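PDB 3HL1: ferritin like protein, which is of uncertain function but probably binds metal within a bundle of helices, as many ferritin-like proteins do. Local coordinates for residues Leu23-Tyr28 with Leu74-Tyr79; Pro27-Val32 with Ser104-Leu110; Gln53-His57 with His233-Phe237; Tyr148-Arg152 with Val199-Val203; Gln266-Ile270 with Ala312-Ser317. All blocks are in the same frame, centred on the assembly; numbering follows the deposited sequence.

Contact 1 (Leu23-Tyr28 with Leu74-Tyr79)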
# COMPACT_ATOMS: atom_id res chain seq x y z
N LEU A 23 0.31 3.02 -1.16
CA LEU A 23 -0.86 3.87 -0.93
C LEU A 23 -2.11 3.29 -1.61
O LEU A 23 -3.23 3.29 -1.03
CB LEU A 23 -0.60 5.29 -1.47
CG LEU A 23 -1.77 6.28 -1.18
CD1 LEU A 23 -2.03 6.37 0.32
CD2 LEU A 23 -1.54 7.66 -1.73
N TRP A 24 -1.95 2.86 -2.86
CA TRP A 24 -3.06 2.24 -3.59
C TRP A 24 -3.74 1.11 -2.80
O TRP A 24 -4.95 1.02 -2.82
CB TRP A 24 -2.61 1.77 -4.97
CG TRP A 24 -3.66 1.22 -5.82
CD1 TRP A 24 -4.31 1.86 -6.82
CD2 TRP A 24 -4.12 -0.12 -5.84
NE1 TRP A 24 -5.23 1.05 -7.39
CE2 TRP A 24 -5.12 -0.19 -6.83
CE3 TRP A 24 -3.83 -1.26 -5.08
CZ2 TRP A 24 -5.82 -1.36 -7.11
CZ3 TRP A 24 -4.53 -2.44 -5.36
CH2 TRP A 24 -5.51 -2.47 -6.35
N THR A 25 -3.00 0.30 -2.06
CA THR A 25 -3.56 -0.78 -1.30
C THR A 25 -4.37 -0.31 -0.11
O THR A 25 -5.23 -1.03 0.34
CB THR A 25 -2.51 -1.77 -0.75
OG1 THR A 25 -1.77 -1.10 0.28
CG2 THR A 25 -1.55 -2.30 -1.85
N ILE A 26 -4.10 0.88 0.43
CA ILE A 26 -4.72 1.31 1.67
C ILE A 26 -6.24 1.54 1.52
O ILE A 26 -7.02 0.91 2.26
CB ILE A 26 -3.93 2.51 2.32
CG1 ILE A 26 -2.54 1.96 2.75
CG2 ILE A 26 -4.72 3.11 3.49
CD1 ILE A 26 -1.52 2.97 3.07
N PRO A 27 -6.68 2.45 0.60
CA PRO A 27 -8.12 2.52 0.37
C PRO A 27 -8.77 1.23 -0.09
O PRO A 27 -9.90 0.96 0.31
CB PRO A 27 -8.27 3.67 -0.66
CG PRO A 27 -7.05 4.50 -0.48
CD PRO A 27 -5.97 3.47 -0.20
N TYR A 28 -8.05 0.39 -0.87
CA TYR A 28 -8.55 -0.91 -1.27
C TYR A 28 -8.89 -1.79 -0.06
O TYR A 28 -9.99 -2.28 0.01
CB TYR A 28 -7.58 -1.64 -2.23
CG TYR A 28 -8.25 -2.70 -3.08
CD1 TYR A 28 -8.41 -4.00 -2.58
CD2 TYR A 28 -8.77 -2.40 -4.36
CE1 TYR A 28 -9.06 -4.98 -3.34
CE2 TYR A 28 -9.42 -3.38 -5.13
CZ TYR A 28 -9.55 -4.65 -4.61
OH TYR A 28 -10.20 -5.57 -5.30
N LEU A 74 2.08 12.35 -2.43
CA LEU A 74 0.97 11.46 -2.58
C LEU A 74 -0.21 12.13 -3.21
O LEU A 74 -0.56 13.26 -2.86
CB LEU A 74 0.52 10.94 -1.23
CG LEU A 74 1.50 10.06 -0.45
CD1 LEU A 74 0.76 9.78 0.90
CD2 LEU A 74 1.91 8.82 -1.12
N SER A 75 -0.88 11.42 -4.08
CA SER A 75 -2.15 11.89 -4.61
C SER A 75 -3.15 10.75 -4.55
O SER A 75 -2.77 9.60 -4.37
CB SER A 75 -1.98 12.47 -6.01
OG SER A 75 -1.30 11.62 -6.83
N ALA A 76 -4.42 11.06 -4.70
CA ALA A 76 -5.46 10.03 -4.58
C ALA A 76 -5.31 8.94 -5.67
O ALA A 76 -5.18 9.23 -6.85
CB ALA A 76 -6.88 10.69 -4.59
N PRO A 77 -5.29 7.66 -5.25
CA PRO A 77 -5.21 6.56 -6.19
C PRO A 77 -6.53 6.40 -6.95
O PRO A 77 -7.61 6.86 -6.46
CB PRO A 77 -4.95 5.36 -5.27
CG PRO A 77 -4.71 5.88 -3.93
CD PRO A 77 -5.42 7.16 -3.86
N GLU A 78 -6.46 5.67 -8.04
CA GLU A 78 -7.60 5.33 -8.85
C GLU A 78 -7.79 3.84 -8.88
O GLU A 78 -6.81 3.07 -8.81
CB GLU A 78 -7.42 5.86 -10.24
CG GLU A 78 -7.64 7.37 -10.25
CD GLU A 78 -7.62 7.95 -11.65
OE1 GLU A 78 -6.53 8.16 -12.18
OE2 GLU A 78 -8.70 8.21 -12.19
N TYR A 79 -9.06 3.46 -9.04
CA TYR A 79 -9.54 2.09 -8.90
C TYR A 79 -10.40 1.77 -10.06
O TYR A 79 -11.66 1.89 -9.99
CB TYR A 79 -10.25 1.94 -7.56
CG TYR A 79 -9.31 2.19 -6.43
CD1 TYR A 79 -8.40 1.25 -6.03
CD2 TYR A 79 -9.34 3.41 -5.74
CE1 TYR A 79 -7.52 1.51 -4.99
CE2 TYR A 79 -8.44 3.70 -4.73
CZ TYR A 79 -7.52 2.74 -4.37
OH TYR A 79 -6.62 2.95 -3.36
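Tyr-79 lies against Trp-24 and Pro-27, where helix 8-35 is kinked. Its CB sits beside the carbonyl of Ala-105. CG lies anti to the carbonyl carbon (chi1 -62°), which sends the ring from the loop towards the helix. CD1 then meets the Tyr-28 ring at its edge, 4.0 Å from Tyr-28 CD2. CE1 stands over one face of the Trp-24 indole, 3.3 Å from Trp-24 NE1. The two rings meet at a slant, with planes at 36°. At the tip, Tyr-79 OH donates to Trp-24 O at 2.6 Å, and Pro-27 CB packs 3.2 Å from Tyr-79 OH. The helix is kinked at Pro-27, whose N has no bond to the turn before, and Tyr-79 OH gives Trp-24 O a partner from the loop. The indole is tied as well: Trp-24 NE1 donates to Glu-78 O at 2.9 Å, with that oxygen near the ring plane. Further back, Pro-77 CG packs on Leu-23 CG, and Leu-23 CD2 meets Leu-74 CD2 at 3.7 Å. Phe-273 of helix 261-283 touches both prolines. This is a proline-kinked helix of a ferritin-like protein, with an extended loop laid along the kink.

Contact 2 (Pro27-Val32 with Ser104-Leu110)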
# COMPACT_ATOMS: atom_id res chain seq x y z
N PRO A 27 -6.68 2.45 0.60
CA PRO A 27 -8.12 2.52 0.37
C PRO A 27 -8.77 1.23 -0.09
O PRO A 27 -9.90 0.96 0.31
CB PRO A 27 -8.27 3.67 -0.66
CG PRO A 27 -7.05 4.50 -0.48
CD PRO A 27 -5.97 3.47 -0.20
N TYR A 28 -8.05 0.39 -0.87
CA TYR A 28 -8.55 -0.91 -1.27
C TYR A 28 -8.89 -1.79 -0.06
O TYR A 28 -9.99 -2.28 0.01
CB TYR A 28 -7.58 -1.64 -2.23
CG TYR A 28 -8.25 -2.70 -3.08
CD1 TYR A 28 -8.41 -4.00 -2.58
CD2 TYR A 28 -8.77 -2.40 -4.36
CE1 TYR A 28 -9.06 -4.98 -3.34
CE2 TYR A 28 -9.42 -3.38 -5.13
CZ TYR A 28 -9.55 -4.65 -4.61
OH TYR A 28 -10.20 -5.57 -5.30
N TYR A 29 -7.93 -2.02 0.82
CA TYR A 29 -8.08 -2.83 1.99
C TYR A 29 -9.06 -2.20 2.97
O TYR A 29 -9.79 -2.91 3.62
CB TYR A 29 -6.74 -3.02 2.70
CG TYR A 29 -5.69 -3.87 1.99
CD1 TYR A 29 -5.83 -4.27 0.65
CD2 TYR A 29 -4.44 -4.06 2.60
CE1 TYR A 29 -4.84 -4.99 0.01
CE2 TYR A 29 -3.41 -4.73 1.93
CZ TYR A 29 -3.61 -5.21 0.65
OH TYR A 29 -2.56 -5.86 -0.01
N LEU A 30 -9.02 -0.89 3.14
CA LEU A 30 -9.92 -0.21 4.07
C LEU A 30 -11.37 -0.37 3.65
O LEU A 30 -12.27 -0.58 4.50
CB LEU A 30 -9.59 1.29 4.18
CG LEU A 30 -8.38 1.69 5.05
CD1 LEU A 30 -8.04 3.21 4.85
CD2 LEU A 30 -8.59 1.28 6.55
N THR A 31 -11.61 -0.24 2.35
CA THR A 31 -12.94 -0.40 1.75
C THR A 31 -13.50 -1.80 2.03
O THR A 31 -14.63 -1.91 2.49
CB THR A 31 -12.94 -0.05 0.26
OG1 THR A 31 -12.50 1.31 0.15
CG2 THR A 31 -14.38 -0.20 -0.33
N VAL A 32 -12.68 -2.83 1.84
CA VAL A 32 -13.05 -4.23 2.24
C VAL A 32 -13.27 -4.34 3.72
O VAL A 32 -14.28 -4.88 4.15
CB VAL A 32 -11.98 -5.25 1.77
CG1 VAL A 32 -12.25 -6.68 2.32
CG2 VAL A 32 -11.90 -5.18 0.24
N SER A 104 -10.44 -7.63 -9.47
CA SER A 104 -10.74 -6.30 -9.98
C SER A 104 -10.02 -5.24 -9.21
O SER A 104 -9.89 -5.38 -7.98
CB SER A 104 -12.27 -6.08 -9.86
OG SER A 104 -12.63 -4.79 -10.29
N ALA A 105 -9.58 -4.16 -9.89
CA ALA A 105 -9.02 -3.01 -9.21
C ALA A 105 -10.12 -2.08 -8.68
O ALA A 105 -9.83 -1.11 -7.99
CB ALA A 105 -8.05 -2.24 -10.12
N GLU A 106 -11.38 -2.38 -8.98
CA GLU A 106 -12.48 -1.59 -8.48
C GLU A 106 -12.73 -1.91 -7.05
O GLU A 106 -12.62 -3.05 -6.62
CB GLU A 106 -13.75 -1.84 -9.27
CG GLU A 106 -13.63 -1.49 -10.73
CD GLU A 106 -14.96 -1.75 -11.45
OE1 GLU A 106 -16.03 -1.72 -10.83
OE2 GLU A 106 -14.93 -1.99 -12.64
N LEU A 107 -13.10 -0.88 -6.31
CA LEU A 107 -13.37 -1.02 -4.89
C LEU A 107 -14.67 -1.80 -4.64
O LEU A 107 -15.59 -1.68 -5.42
CB LEU A 107 -13.49 0.39 -4.31
CG LEU A 107 -12.23 1.24 -4.39
CD1 LEU A 107 -12.52 2.66 -3.82
CD2 LEU A 107 -11.04 0.65 -3.65
N GLY A 108 -14.73 -2.58 -3.54
CA GLY A 108 -15.89 -3.36 -3.19
C GLY A 108 -15.77 -3.96 -1.80
O GLY A 108 -14.82 -3.63 -1.07
N PRO A 109 -16.75 -4.80 -1.41
CA PRO A 109 -16.80 -5.35 -0.08
C PRO A 109 -15.93 -6.59 0.03
O PRO A 109 -15.20 -6.92 -0.92
CB PRO A 109 -18.29 -5.69 0.10
CG PRO A 109 -18.71 -6.10 -1.25
CD PRO A 109 -17.91 -5.23 -2.21
N LEU A 110 -15.97 -7.24 1.19
CA LEU A 110 -15.32 -8.54 1.35
C LEU A 110 -16.11 -9.54 0.48
O LEU A 110 -17.06 -10.10 0.91
CB LEU A 110 -15.34 -8.97 2.81
CG LEU A 110 -14.61 -10.32 2.99
CD1 LEU A 110 -13.07 -10.11 2.86
CD2 LEU A 110 -15.00 -10.90 4.37
O HOH W 1 -11.90 -2.63 -2.24
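A water lies over the centre of the Tyr-28 ring and joins Tyr-28 to Gly-108. It donates to Tyr-28 O at 3.0 Å and accepts from Gly-108 N at 3.1 Å, so helix and loop share it. The loop 104-110 runs beside helix 8-35 of the ferritin-like fold. It begins with an ST turn, in which Ser-104 OG accepts from Glu-106 N. Just there the Tyr-28 hydroxyl donates to Ser-104 O at 2.7 Å, almost along the C=O axis. The edge of the same ring faces the carbonyl of Ala-105, whose oxygen is buried and has no hydrogen-bond partner. Leu-107 slides past the ring in the opposite direction and sets its CD2 3.9 Å from Tyr-28 CD2. Beyond it, Thr-31 CG2 packs on the carbonyl of Gly-108. Val-32 CG1 lies anti to the backbone N (chi1 173°) and meets Leu-110 CD1 at 3.6 Å. Helix 112-121 packs on both strips, with Arg-114 touching Tyr-28 and Val-115 touching Leu-110. Within the helix, Thr-31 N and Thr-31 OG1 reach Pro-27 O from opposite faces of its carbonyl plane, the hydroxyl at 2.6 Å.

Contact 3 (Gln53-His57 with His233-Phe237)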
# COMPACT_ATOMS: atom_id res chain seq x y z
N GLN A 53 -0.09 -2.21 8.66
CA GLN A 53 1.22 -2.51 8.10
C GLN A 53 1.47 -1.79 6.78
O GLN A 53 2.60 -1.34 6.50
CB GLN A 53 1.43 -4.00 7.94
CG GLN A 53 1.43 -4.68 9.29
CD GLN A 53 1.95 -6.09 9.23
OE1 GLN A 53 1.80 -6.80 8.22
NE2 GLN A 53 2.58 -6.51 10.30
N GLU A 54 0.45 -1.65 5.95
CA GLU A 54 0.63 -0.90 4.69
C GLU A 54 1.01 0.54 4.97
O GLU A 54 1.84 1.09 4.28
CB GLU A 54 -0.62 -0.95 3.80
CG GLU A 54 -0.92 -2.31 3.25
CD GLU A 54 0.21 -2.81 2.32
OE1 GLU A 54 0.39 -2.29 1.22
OE2 GLU A 54 0.93 -3.73 2.71
N MSE A 55 0.36 1.15 5.96
CA MSE A 55 0.64 2.54 6.35
C MSE A 55 2.08 2.69 6.81
O MSE A 55 2.78 3.62 6.40
CB MSE A 55 -0.32 2.97 7.46
CG MSE A 55 -1.75 3.12 6.96
SE MSE A 55 -3.01 3.22 8.45
CE MSE A 55 -4.58 3.17 7.48
N LEU A 56 2.52 1.76 7.64
CA LEU A 56 3.92 1.66 8.02
C LEU A 56 4.83 1.55 6.80
O LEU A 56 5.85 2.24 6.75
CB LEU A 56 4.16 0.49 9.00
CG LEU A 56 5.64 0.20 9.27
CD1 LEU A 56 6.19 1.37 10.09
CD2 LEU A 56 5.93 -1.16 9.93
N HIS A 57 4.46 0.72 5.81
CA HIS A 57 5.28 0.58 4.61
C HIS A 57 5.44 1.91 3.93
O HIS A 57 6.55 2.23 3.48
CB HIS A 57 4.75 -0.46 3.61
CG HIS A 57 4.68 -1.85 4.16
ND1 HIS A 57 4.06 -2.88 3.48
CD2 HIS A 57 5.08 -2.36 5.34
CE1 HIS A 57 4.10 -3.97 4.23
NE2 HIS A 57 4.71 -3.68 5.36
N HIS A 233 1.00 -11.02 4.72
CA HIS A 233 -0.28 -10.58 4.14
C HIS A 233 -0.83 -11.64 3.15
O HIS A 233 -2.04 -11.97 3.13
CB HIS A 233 -0.12 -9.24 3.43
CG HIS A 233 0.16 -8.08 4.35
ND1 HIS A 233 0.24 -6.78 3.89
CD2 HIS A 233 0.41 -8.04 5.68
CE1 HIS A 233 0.50 -5.98 4.91
NE2 HIS A 233 0.64 -6.72 6.01
N PHE A 234 0.06 -12.18 2.32
CA PHE A 234 -0.36 -13.17 1.34
C PHE A 234 -1.05 -14.34 2.05
O PHE A 234 -2.19 -14.69 1.75
CB PHE A 234 0.79 -13.70 0.50
CG PHE A 234 0.34 -14.69 -0.53
CD1 PHE A 234 -0.47 -14.27 -1.59
CD2 PHE A 234 0.64 -16.03 -0.42
CE1 PHE A 234 -0.93 -15.17 -2.53
CE2 PHE A 234 0.18 -16.91 -1.36
CZ PHE A 234 -0.61 -16.48 -2.42
N GLN A 235 -0.35 -14.91 3.02
CA GLN A 235 -0.90 -16.05 3.76
C GLN A 235 -2.24 -15.70 4.44
O GLN A 235 -3.21 -16.43 4.31
CB GLN A 235 0.15 -16.57 4.73
CG GLN A 235 1.22 -17.46 4.05
CD GLN A 235 2.53 -16.73 3.64
OE1 GLN A 235 2.51 -15.67 2.99
NE2 GLN A 235 3.67 -17.33 4.00
N ARG A 236 -2.29 -14.57 5.13
CA ARG A 236 -3.52 -14.06 5.75
C ARG A 236 -4.71 -14.05 4.79
O ARG A 236 -5.80 -14.50 5.12
CB ARG A 236 -3.35 -12.59 6.17
CG ARG A 236 -2.49 -12.31 7.37
CD ARG A 236 -2.42 -10.79 7.50
NE ARG A 236 -1.36 -10.37 8.40
CZ ARG A 236 -1.55 -9.90 9.63
NH1 ARG A 236 -2.77 -9.76 10.14
NH2 ARG A 236 -0.49 -9.56 10.35
N PHE A 237 -4.48 -13.47 3.60
CA PHE A 237 -5.52 -13.28 2.60
C PHE A 237 -5.90 -14.58 1.92
O PHE A 237 -7.06 -14.78 1.65
CB PHE A 237 -5.12 -12.20 1.56
CG PHE A 237 -4.83 -10.81 2.17
CD1 PHE A 237 -5.38 -10.42 3.39
CD2 PHE A 237 -3.99 -9.88 1.50
CE1 PHE A 237 -5.11 -9.16 3.94
CE2 PHE A 237 -3.71 -8.65 2.05
CZ PHE A 237 -4.27 -8.27 3.25
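His-233 points its imidazole edge at Gln-53 and Glu-54. His-233 NE2 donates to Gln-53 OE1 at 2.5 Å, a length so short that its exact value is doubtful. The N-H...O angle is 139°. Amide and ring are nearly coplanar. Glu-54 OE2 also comes to the ring edge, 3.2 Å from His-233 CE1, with its carboxylate turned 62° from the ring. The His-57 ring is nearly parallel to that of His-233 but slid so far aside that the two barely overlap.

The second shell fixes these groups. Glu-122 takes His-233 ND1, and Thr-25 holds Glu-54 OE1. His-57 bonds to Glu-22 and Gln-205. An unidentified molecule, probably from the crystallisation liquor, hydrogen-bonds Glu-54 OE2. The ExxH spacing of Glu-54 and His-57 is only consistent with a metal site like those of ferritin-like diiron proteins. Segments 53-57 and 233-237, on helices 42-67 and 233-242, run roughly antiparallel (157°), their axes 14.5 Å apart, and long side chains bridge the gap. Helix 8-35 touches Glu-54, and helix 188-207 touches Gln-53 and His-57.

Contact 4 (Tyr148-Arg152 with Val199-Val203)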
# COMPACT_ATOMS: atom_id res chain seq x y z
N TYR A 148 10.75 -4.47 -5.07
CA TYR A 148 11.75 -4.20 -4.03
C TYR A 148 13.13 -4.77 -4.29
O TYR A 148 14.10 -4.15 -3.87
CB TYR A 148 11.24 -4.54 -2.63
CG TYR A 148 10.22 -3.52 -2.16
CD1 TYR A 148 10.61 -2.20 -1.89
CD2 TYR A 148 8.88 -3.83 -2.03
CE1 TYR A 148 9.68 -1.25 -1.48
CE2 TYR A 148 7.95 -2.88 -1.60
CZ TYR A 148 8.37 -1.59 -1.34
OH TYR A 148 7.48 -0.64 -0.96
N ASP A 149 13.23 -5.93 -4.96
CA ASP A 149 14.51 -6.41 -5.42
C ASP A 149 15.28 -5.42 -6.32
O ASP A 149 16.51 -5.25 -6.17
CB ASP A 149 14.31 -7.66 -6.27
CG ASP A 149 14.21 -8.92 -5.47
OD1 ASP A 149 14.34 -8.91 -4.23
OD2 ASP A 149 14.00 -9.95 -6.13
N ALA A 150 14.57 -4.89 -7.33
CA ALA A 150 15.12 -3.86 -8.23
C ALA A 150 15.51 -2.63 -7.42
O ALA A 150 16.60 -2.07 -7.58
CB ALA A 150 14.10 -3.49 -9.29
N LEU A 151 14.63 -2.19 -6.54
CA LEU A 151 14.94 -1.02 -5.72
C LEU A 151 16.25 -1.18 -4.90
O LEU A 151 17.08 -0.31 -4.87
CB LEU A 151 13.77 -0.73 -4.80
CG LEU A 151 13.78 0.69 -4.24
CD1 LEU A 151 13.36 1.71 -5.29
CD2 LEU A 151 12.88 0.76 -2.97
N ARG A 152 16.46 -2.34 -4.29
CA ARG A 152 17.75 -2.61 -3.59
C ARG A 152 19.01 -2.43 -4.48
O ARG A 152 20.04 -1.94 -4.02
CB ARG A 152 17.79 -4.05 -3.06
CG ARG A 152 16.86 -4.33 -1.95
CD ARG A 152 17.10 -5.79 -1.48
NE ARG A 152 16.18 -6.14 -0.41
CZ ARG A 152 15.08 -6.87 -0.57
NH1 ARG A 152 14.70 -7.30 -1.77
NH2 ARG A 152 14.31 -7.14 0.47
N VAL A 199 13.67 -1.98 3.95
CA VAL A 199 13.11 -2.76 2.83
C VAL A 199 12.73 -4.19 3.25
O VAL A 199 11.66 -4.69 2.88
CB VAL A 199 14.02 -2.79 1.60
CG1 VAL A 199 13.44 -3.72 0.49
CG2 VAL A 199 14.23 -1.39 1.06
N ASP A 200 13.60 -4.83 4.03
CA ASP A 200 13.36 -6.21 4.53
C ASP A 200 12.12 -6.33 5.39
O ASP A 200 11.36 -7.24 5.19
CB ASP A 200 14.58 -6.76 5.29
CG ASP A 200 15.68 -7.23 4.34
OD1 ASP A 200 15.39 -7.46 3.13
OD2 ASP A 200 16.83 -7.36 4.79
N ILE A 201 11.90 -5.37 6.28
CA ILE A 201 10.66 -5.31 7.04
C ILE A 201 9.44 -5.21 6.14
O ILE A 201 8.46 -5.86 6.42
CB ILE A 201 10.64 -4.09 8.00
CG1 ILE A 201 11.68 -4.25 9.12
CG2 ILE A 201 9.22 -3.92 8.61
CD1 ILE A 201 12.09 -2.95 9.77
N ILE A 202 9.47 -4.36 5.09
CA ILE A 202 8.37 -4.20 4.17
C ILE A 202 8.03 -5.50 3.43
O ILE A 202 6.87 -5.91 3.36
CB ILE A 202 8.67 -3.09 3.10
CG1 ILE A 202 8.77 -1.70 3.74
CG2 ILE A 202 7.56 -3.08 2.04
CD1 ILE A 202 9.32 -0.60 2.80
N VAL A 203 9.05 -6.13 2.86
CA VAL A 203 8.87 -7.34 2.06
C VAL A 203 8.48 -8.55 2.95
O VAL A 203 7.59 -9.31 2.57
CB VAL A 203 10.11 -7.67 1.27
CG1 VAL A 203 9.93 -9.00 0.52
CG2 VAL A 203 10.38 -6.52 0.25
O HOH W 2 16.85 -5.73 2.02
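Arg-152 lays one face of its guanidinium on Val-199 and turns its edge to Asp-200. Val-199 CG1 stands over that face, off towards the rim, 3.5 Å from Arg-152 NH2. The side chain reaches this far because it is extended from CG to NE, starting with CG beside the backbone N (chi1 -68°). Arg-152 NH2 then makes a salt bridge with Asp-200 OD1 at 2.9 Å. The oxygen is met nearly along its C-O axis but lies tilted from the guanidinium plane. Guanidinium and carboxylate are twisted 43° apart, and the N-H...O angle of 140° makes the bond bent. On the other branch, Arg-152 NH1 pairs with Asp-149 OD1 at 3.0 Å. One arginine thus joins two aspartates in a salt-bridge network. A water at the guanidinium edge accepts from Arg-152 NE and gives a weak bond to Asp-200.

Tyr-148, a turn earlier, also points at helix 188-207 but is buried. Its CB is touched by two valines, Val-203 CG2 at 3.6 Å and Val-199 CG1 at 3.9 Å. Further out, Ile-202 crosses the tyrosine at about a right angle, its CG2 3.7 Å from Tyr-148 CE2. The hydroxyl bonds to Glu-22 of helix 8-35. Val-61 of helix 42-67 touches both Tyr-148 and Ile-202. The local axes are 11.2 Å apart and nearly antiparallel, an apolar seam with a charged border between two neighbouring helices of a ferritin-like protein.

Contact 5 (Gln266-Ile270 with Ala312-Ser317)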
# COMPACT_ATOMS: atom_id res chain seq x y z
N GLN A 266 -19.93 9.89 0.54
CA GLN A 266 -18.81 9.85 -0.36
C GLN A 266 -18.09 11.17 -0.44
O GLN A 266 -16.87 11.20 -0.47
CB GLN A 266 -19.25 9.39 -1.76
CG GLN A 266 -19.66 7.95 -1.83
CD GLN A 266 -20.19 7.54 -3.21
OE1 GLN A 266 -20.70 8.36 -3.98
NE2 GLN A 266 -20.00 6.27 -3.54
N ALA A 267 -18.83 12.27 -0.57
CA ALA A 267 -18.18 13.56 -0.73
C ALA A 267 -17.35 13.89 0.49
O ALA A 267 -16.27 14.44 0.35
CB ALA A 267 -19.17 14.65 -0.98
N ARG A 268 -17.87 13.57 1.67
CA ARG A 268 -17.12 13.80 2.91
C ARG A 268 -15.81 12.99 2.95
O ARG A 268 -14.75 13.49 3.34
CB ARG A 268 -18.01 13.56 4.09
CG ARG A 268 -17.26 13.38 5.33
CD ARG A 268 -18.14 13.16 6.50
NE ARG A 268 -17.26 13.31 7.63
CZ ARG A 268 -17.18 14.38 8.42
NH1 ARG A 268 -18.02 15.42 8.28
NH2 ARG A 268 -16.27 14.36 9.40
N LEU A 269 -15.88 11.74 2.52
CA LEU A 269 -14.71 10.91 2.44
C LEU A 269 -13.67 11.43 1.45
O LEU A 269 -12.51 11.46 1.77
CB LEU A 269 -15.10 9.46 2.10
CG LEU A 269 -13.98 8.42 1.81
CD1 LEU A 269 -12.99 8.44 3.03
CD2 LEU A 269 -14.60 7.07 1.59
N ILE A 270 -14.10 11.83 0.27
CA ILE A 270 -13.23 12.43 -0.72
C ILE A 270 -12.51 13.67 -0.16
O ILE A 270 -11.31 13.76 -0.27
CB ILE A 270 -14.00 12.77 -1.98
CG1 ILE A 270 -14.52 11.50 -2.65
CG2 ILE A 270 -13.13 13.58 -3.01
CD1 ILE A 270 -15.66 11.74 -3.68
N ALA A 312 -23.58 3.21 0.12
CA ALA A 312 -22.68 3.76 -0.88
C ALA A 312 -21.31 3.08 -0.72
O ALA A 312 -20.73 3.07 0.36
CB ALA A 312 -22.51 5.25 -0.69
N VAL A 313 -20.77 2.56 -1.81
CA VAL A 313 -19.41 2.05 -1.78
C VAL A 313 -18.48 3.24 -1.55
O VAL A 313 -18.59 4.26 -2.24
CB VAL A 313 -19.02 1.34 -3.10
CG1 VAL A 313 -17.59 0.77 -2.97
CG2 VAL A 313 -20.06 0.24 -3.46
N PRO A 314 -17.55 3.13 -0.59
CA PRO A 314 -16.54 4.13 -0.47
C PRO A 314 -15.89 4.59 -1.77
O PRO A 314 -15.62 3.78 -2.65
CB PRO A 314 -15.54 3.50 0.48
CG PRO A 314 -16.40 2.70 1.40
CD PRO A 314 -17.42 2.09 0.45
N ARG A 315 -15.67 5.89 -1.87
CA ARG A 315 -15.03 6.56 -3.01
C ARG A 315 -13.93 7.50 -2.47
O ARG A 315 -14.15 8.13 -1.47
CB ARG A 315 -16.11 7.40 -3.67
CG ARG A 315 -16.16 7.30 -5.10
CD ARG A 315 -17.30 8.13 -5.63
NE ARG A 315 -16.85 9.48 -6.00
CZ ARG A 315 -16.56 9.89 -7.24
NH1 ARG A 315 -16.67 9.08 -8.29
NH2 ARG A 315 -16.16 11.15 -7.43
N TYR A 316 -12.78 7.64 -3.16
CA TYR A 316 -11.67 8.39 -2.59
C TYR A 316 -11.20 9.60 -3.41
O TYR A 316 -10.29 10.29 -2.99
CB TYR A 316 -10.51 7.45 -2.27
CG TYR A 316 -10.89 6.41 -1.22
CD1 TYR A 316 -11.58 5.28 -1.57
CD2 TYR A 316 -10.59 6.62 0.12
CE1 TYR A 316 -11.99 4.35 -0.59
CE2 TYR A 316 -10.95 5.67 1.07
CZ TYR A 316 -11.63 4.55 0.70
OH TYR A 316 -11.98 3.64 1.68
N SER A 317 -11.79 9.78 -4.57
CA SER A 317 -11.54 10.89 -5.43
C SER A 317 -12.80 11.20 -6.24
O SER A 317 -13.75 10.39 -6.38
CB SER A 317 -10.36 10.60 -6.37
OG SER A 317 -10.68 9.62 -7.36
OXT SER A 317 -12.87 12.33 -6.76
O HOH W 3 -9.57 12.70 -2.22
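Gln-266 turns its CG away from its own carbonyl carbon (chi1 -69°) and runs on extended, which carries its amide across to Val-313. Leu-269 takes the other course, with CG anti to the backbone N (chi1 174°), which swings CD2 over the Tyr-316 ring. At the first site, Gln-266 NE2 donates to Val-313 O at 2.8 Å. The bond is nearly straight, at 160°, and the oxygen lies in the amide plane. The same NE2 also bonds to Thr-254 O, so the amide has two backbone acceptors and its rotation is well fixed. Ala-312 CB packs 3.9 Å from Gln-266 NE2.

The C-terminal tail, 312-317, has no regular secondary structure. It follows helix 292-309 and lies against helix 261-283. Its Tyr-316 ring makes a CH-pi contact: Leu-269 CD2 sits over one face, 4.1 Å from the ring centroid. Beyond the ring, the Tyr-316 hydroxyl bonds to Thr-31 of helix 8-35, and Phe-273 meets the ring edge-to-face. Leu-269 CD2 also touches Pro-314 CB. Leu-269 CG lies 3.3 Å from Arg-315 O, a buried carbonyl oxygen with no polar partner in the model. Ile-270 packs by its CG1 on the backbone of Tyr-316, 3.9 Å from Tyr-316 C. Next to it, a water donates to Ile-270 O at 2.8 Å and to Tyr-316 O at 2.6 Å.

In the fold
Contacts 1 and 2 start from the same part of helix 8-35, share Pro-27 and Tyr-28, and have centres about 10 Å apart. Contact 5, last along the chain, touches both, its centre about 12 Å from each of theirs, and brings in helix 261-283 and the C-terminus. Contact 3 joins helices 42-67 and 233-242. It meets contact 1 where Thr-25 reaches Glu-54, and contact 4 where His-57 touches Ile-202. Contact 4 falls between contact 3's segments in sequence, linking helices 144-157 and 188-207. The centres of contacts 4 and 5 are about 32 Å apart, on opposite sides of the chain's centre. The possible metal site thus lies amid helices; loops and tail pack to one side.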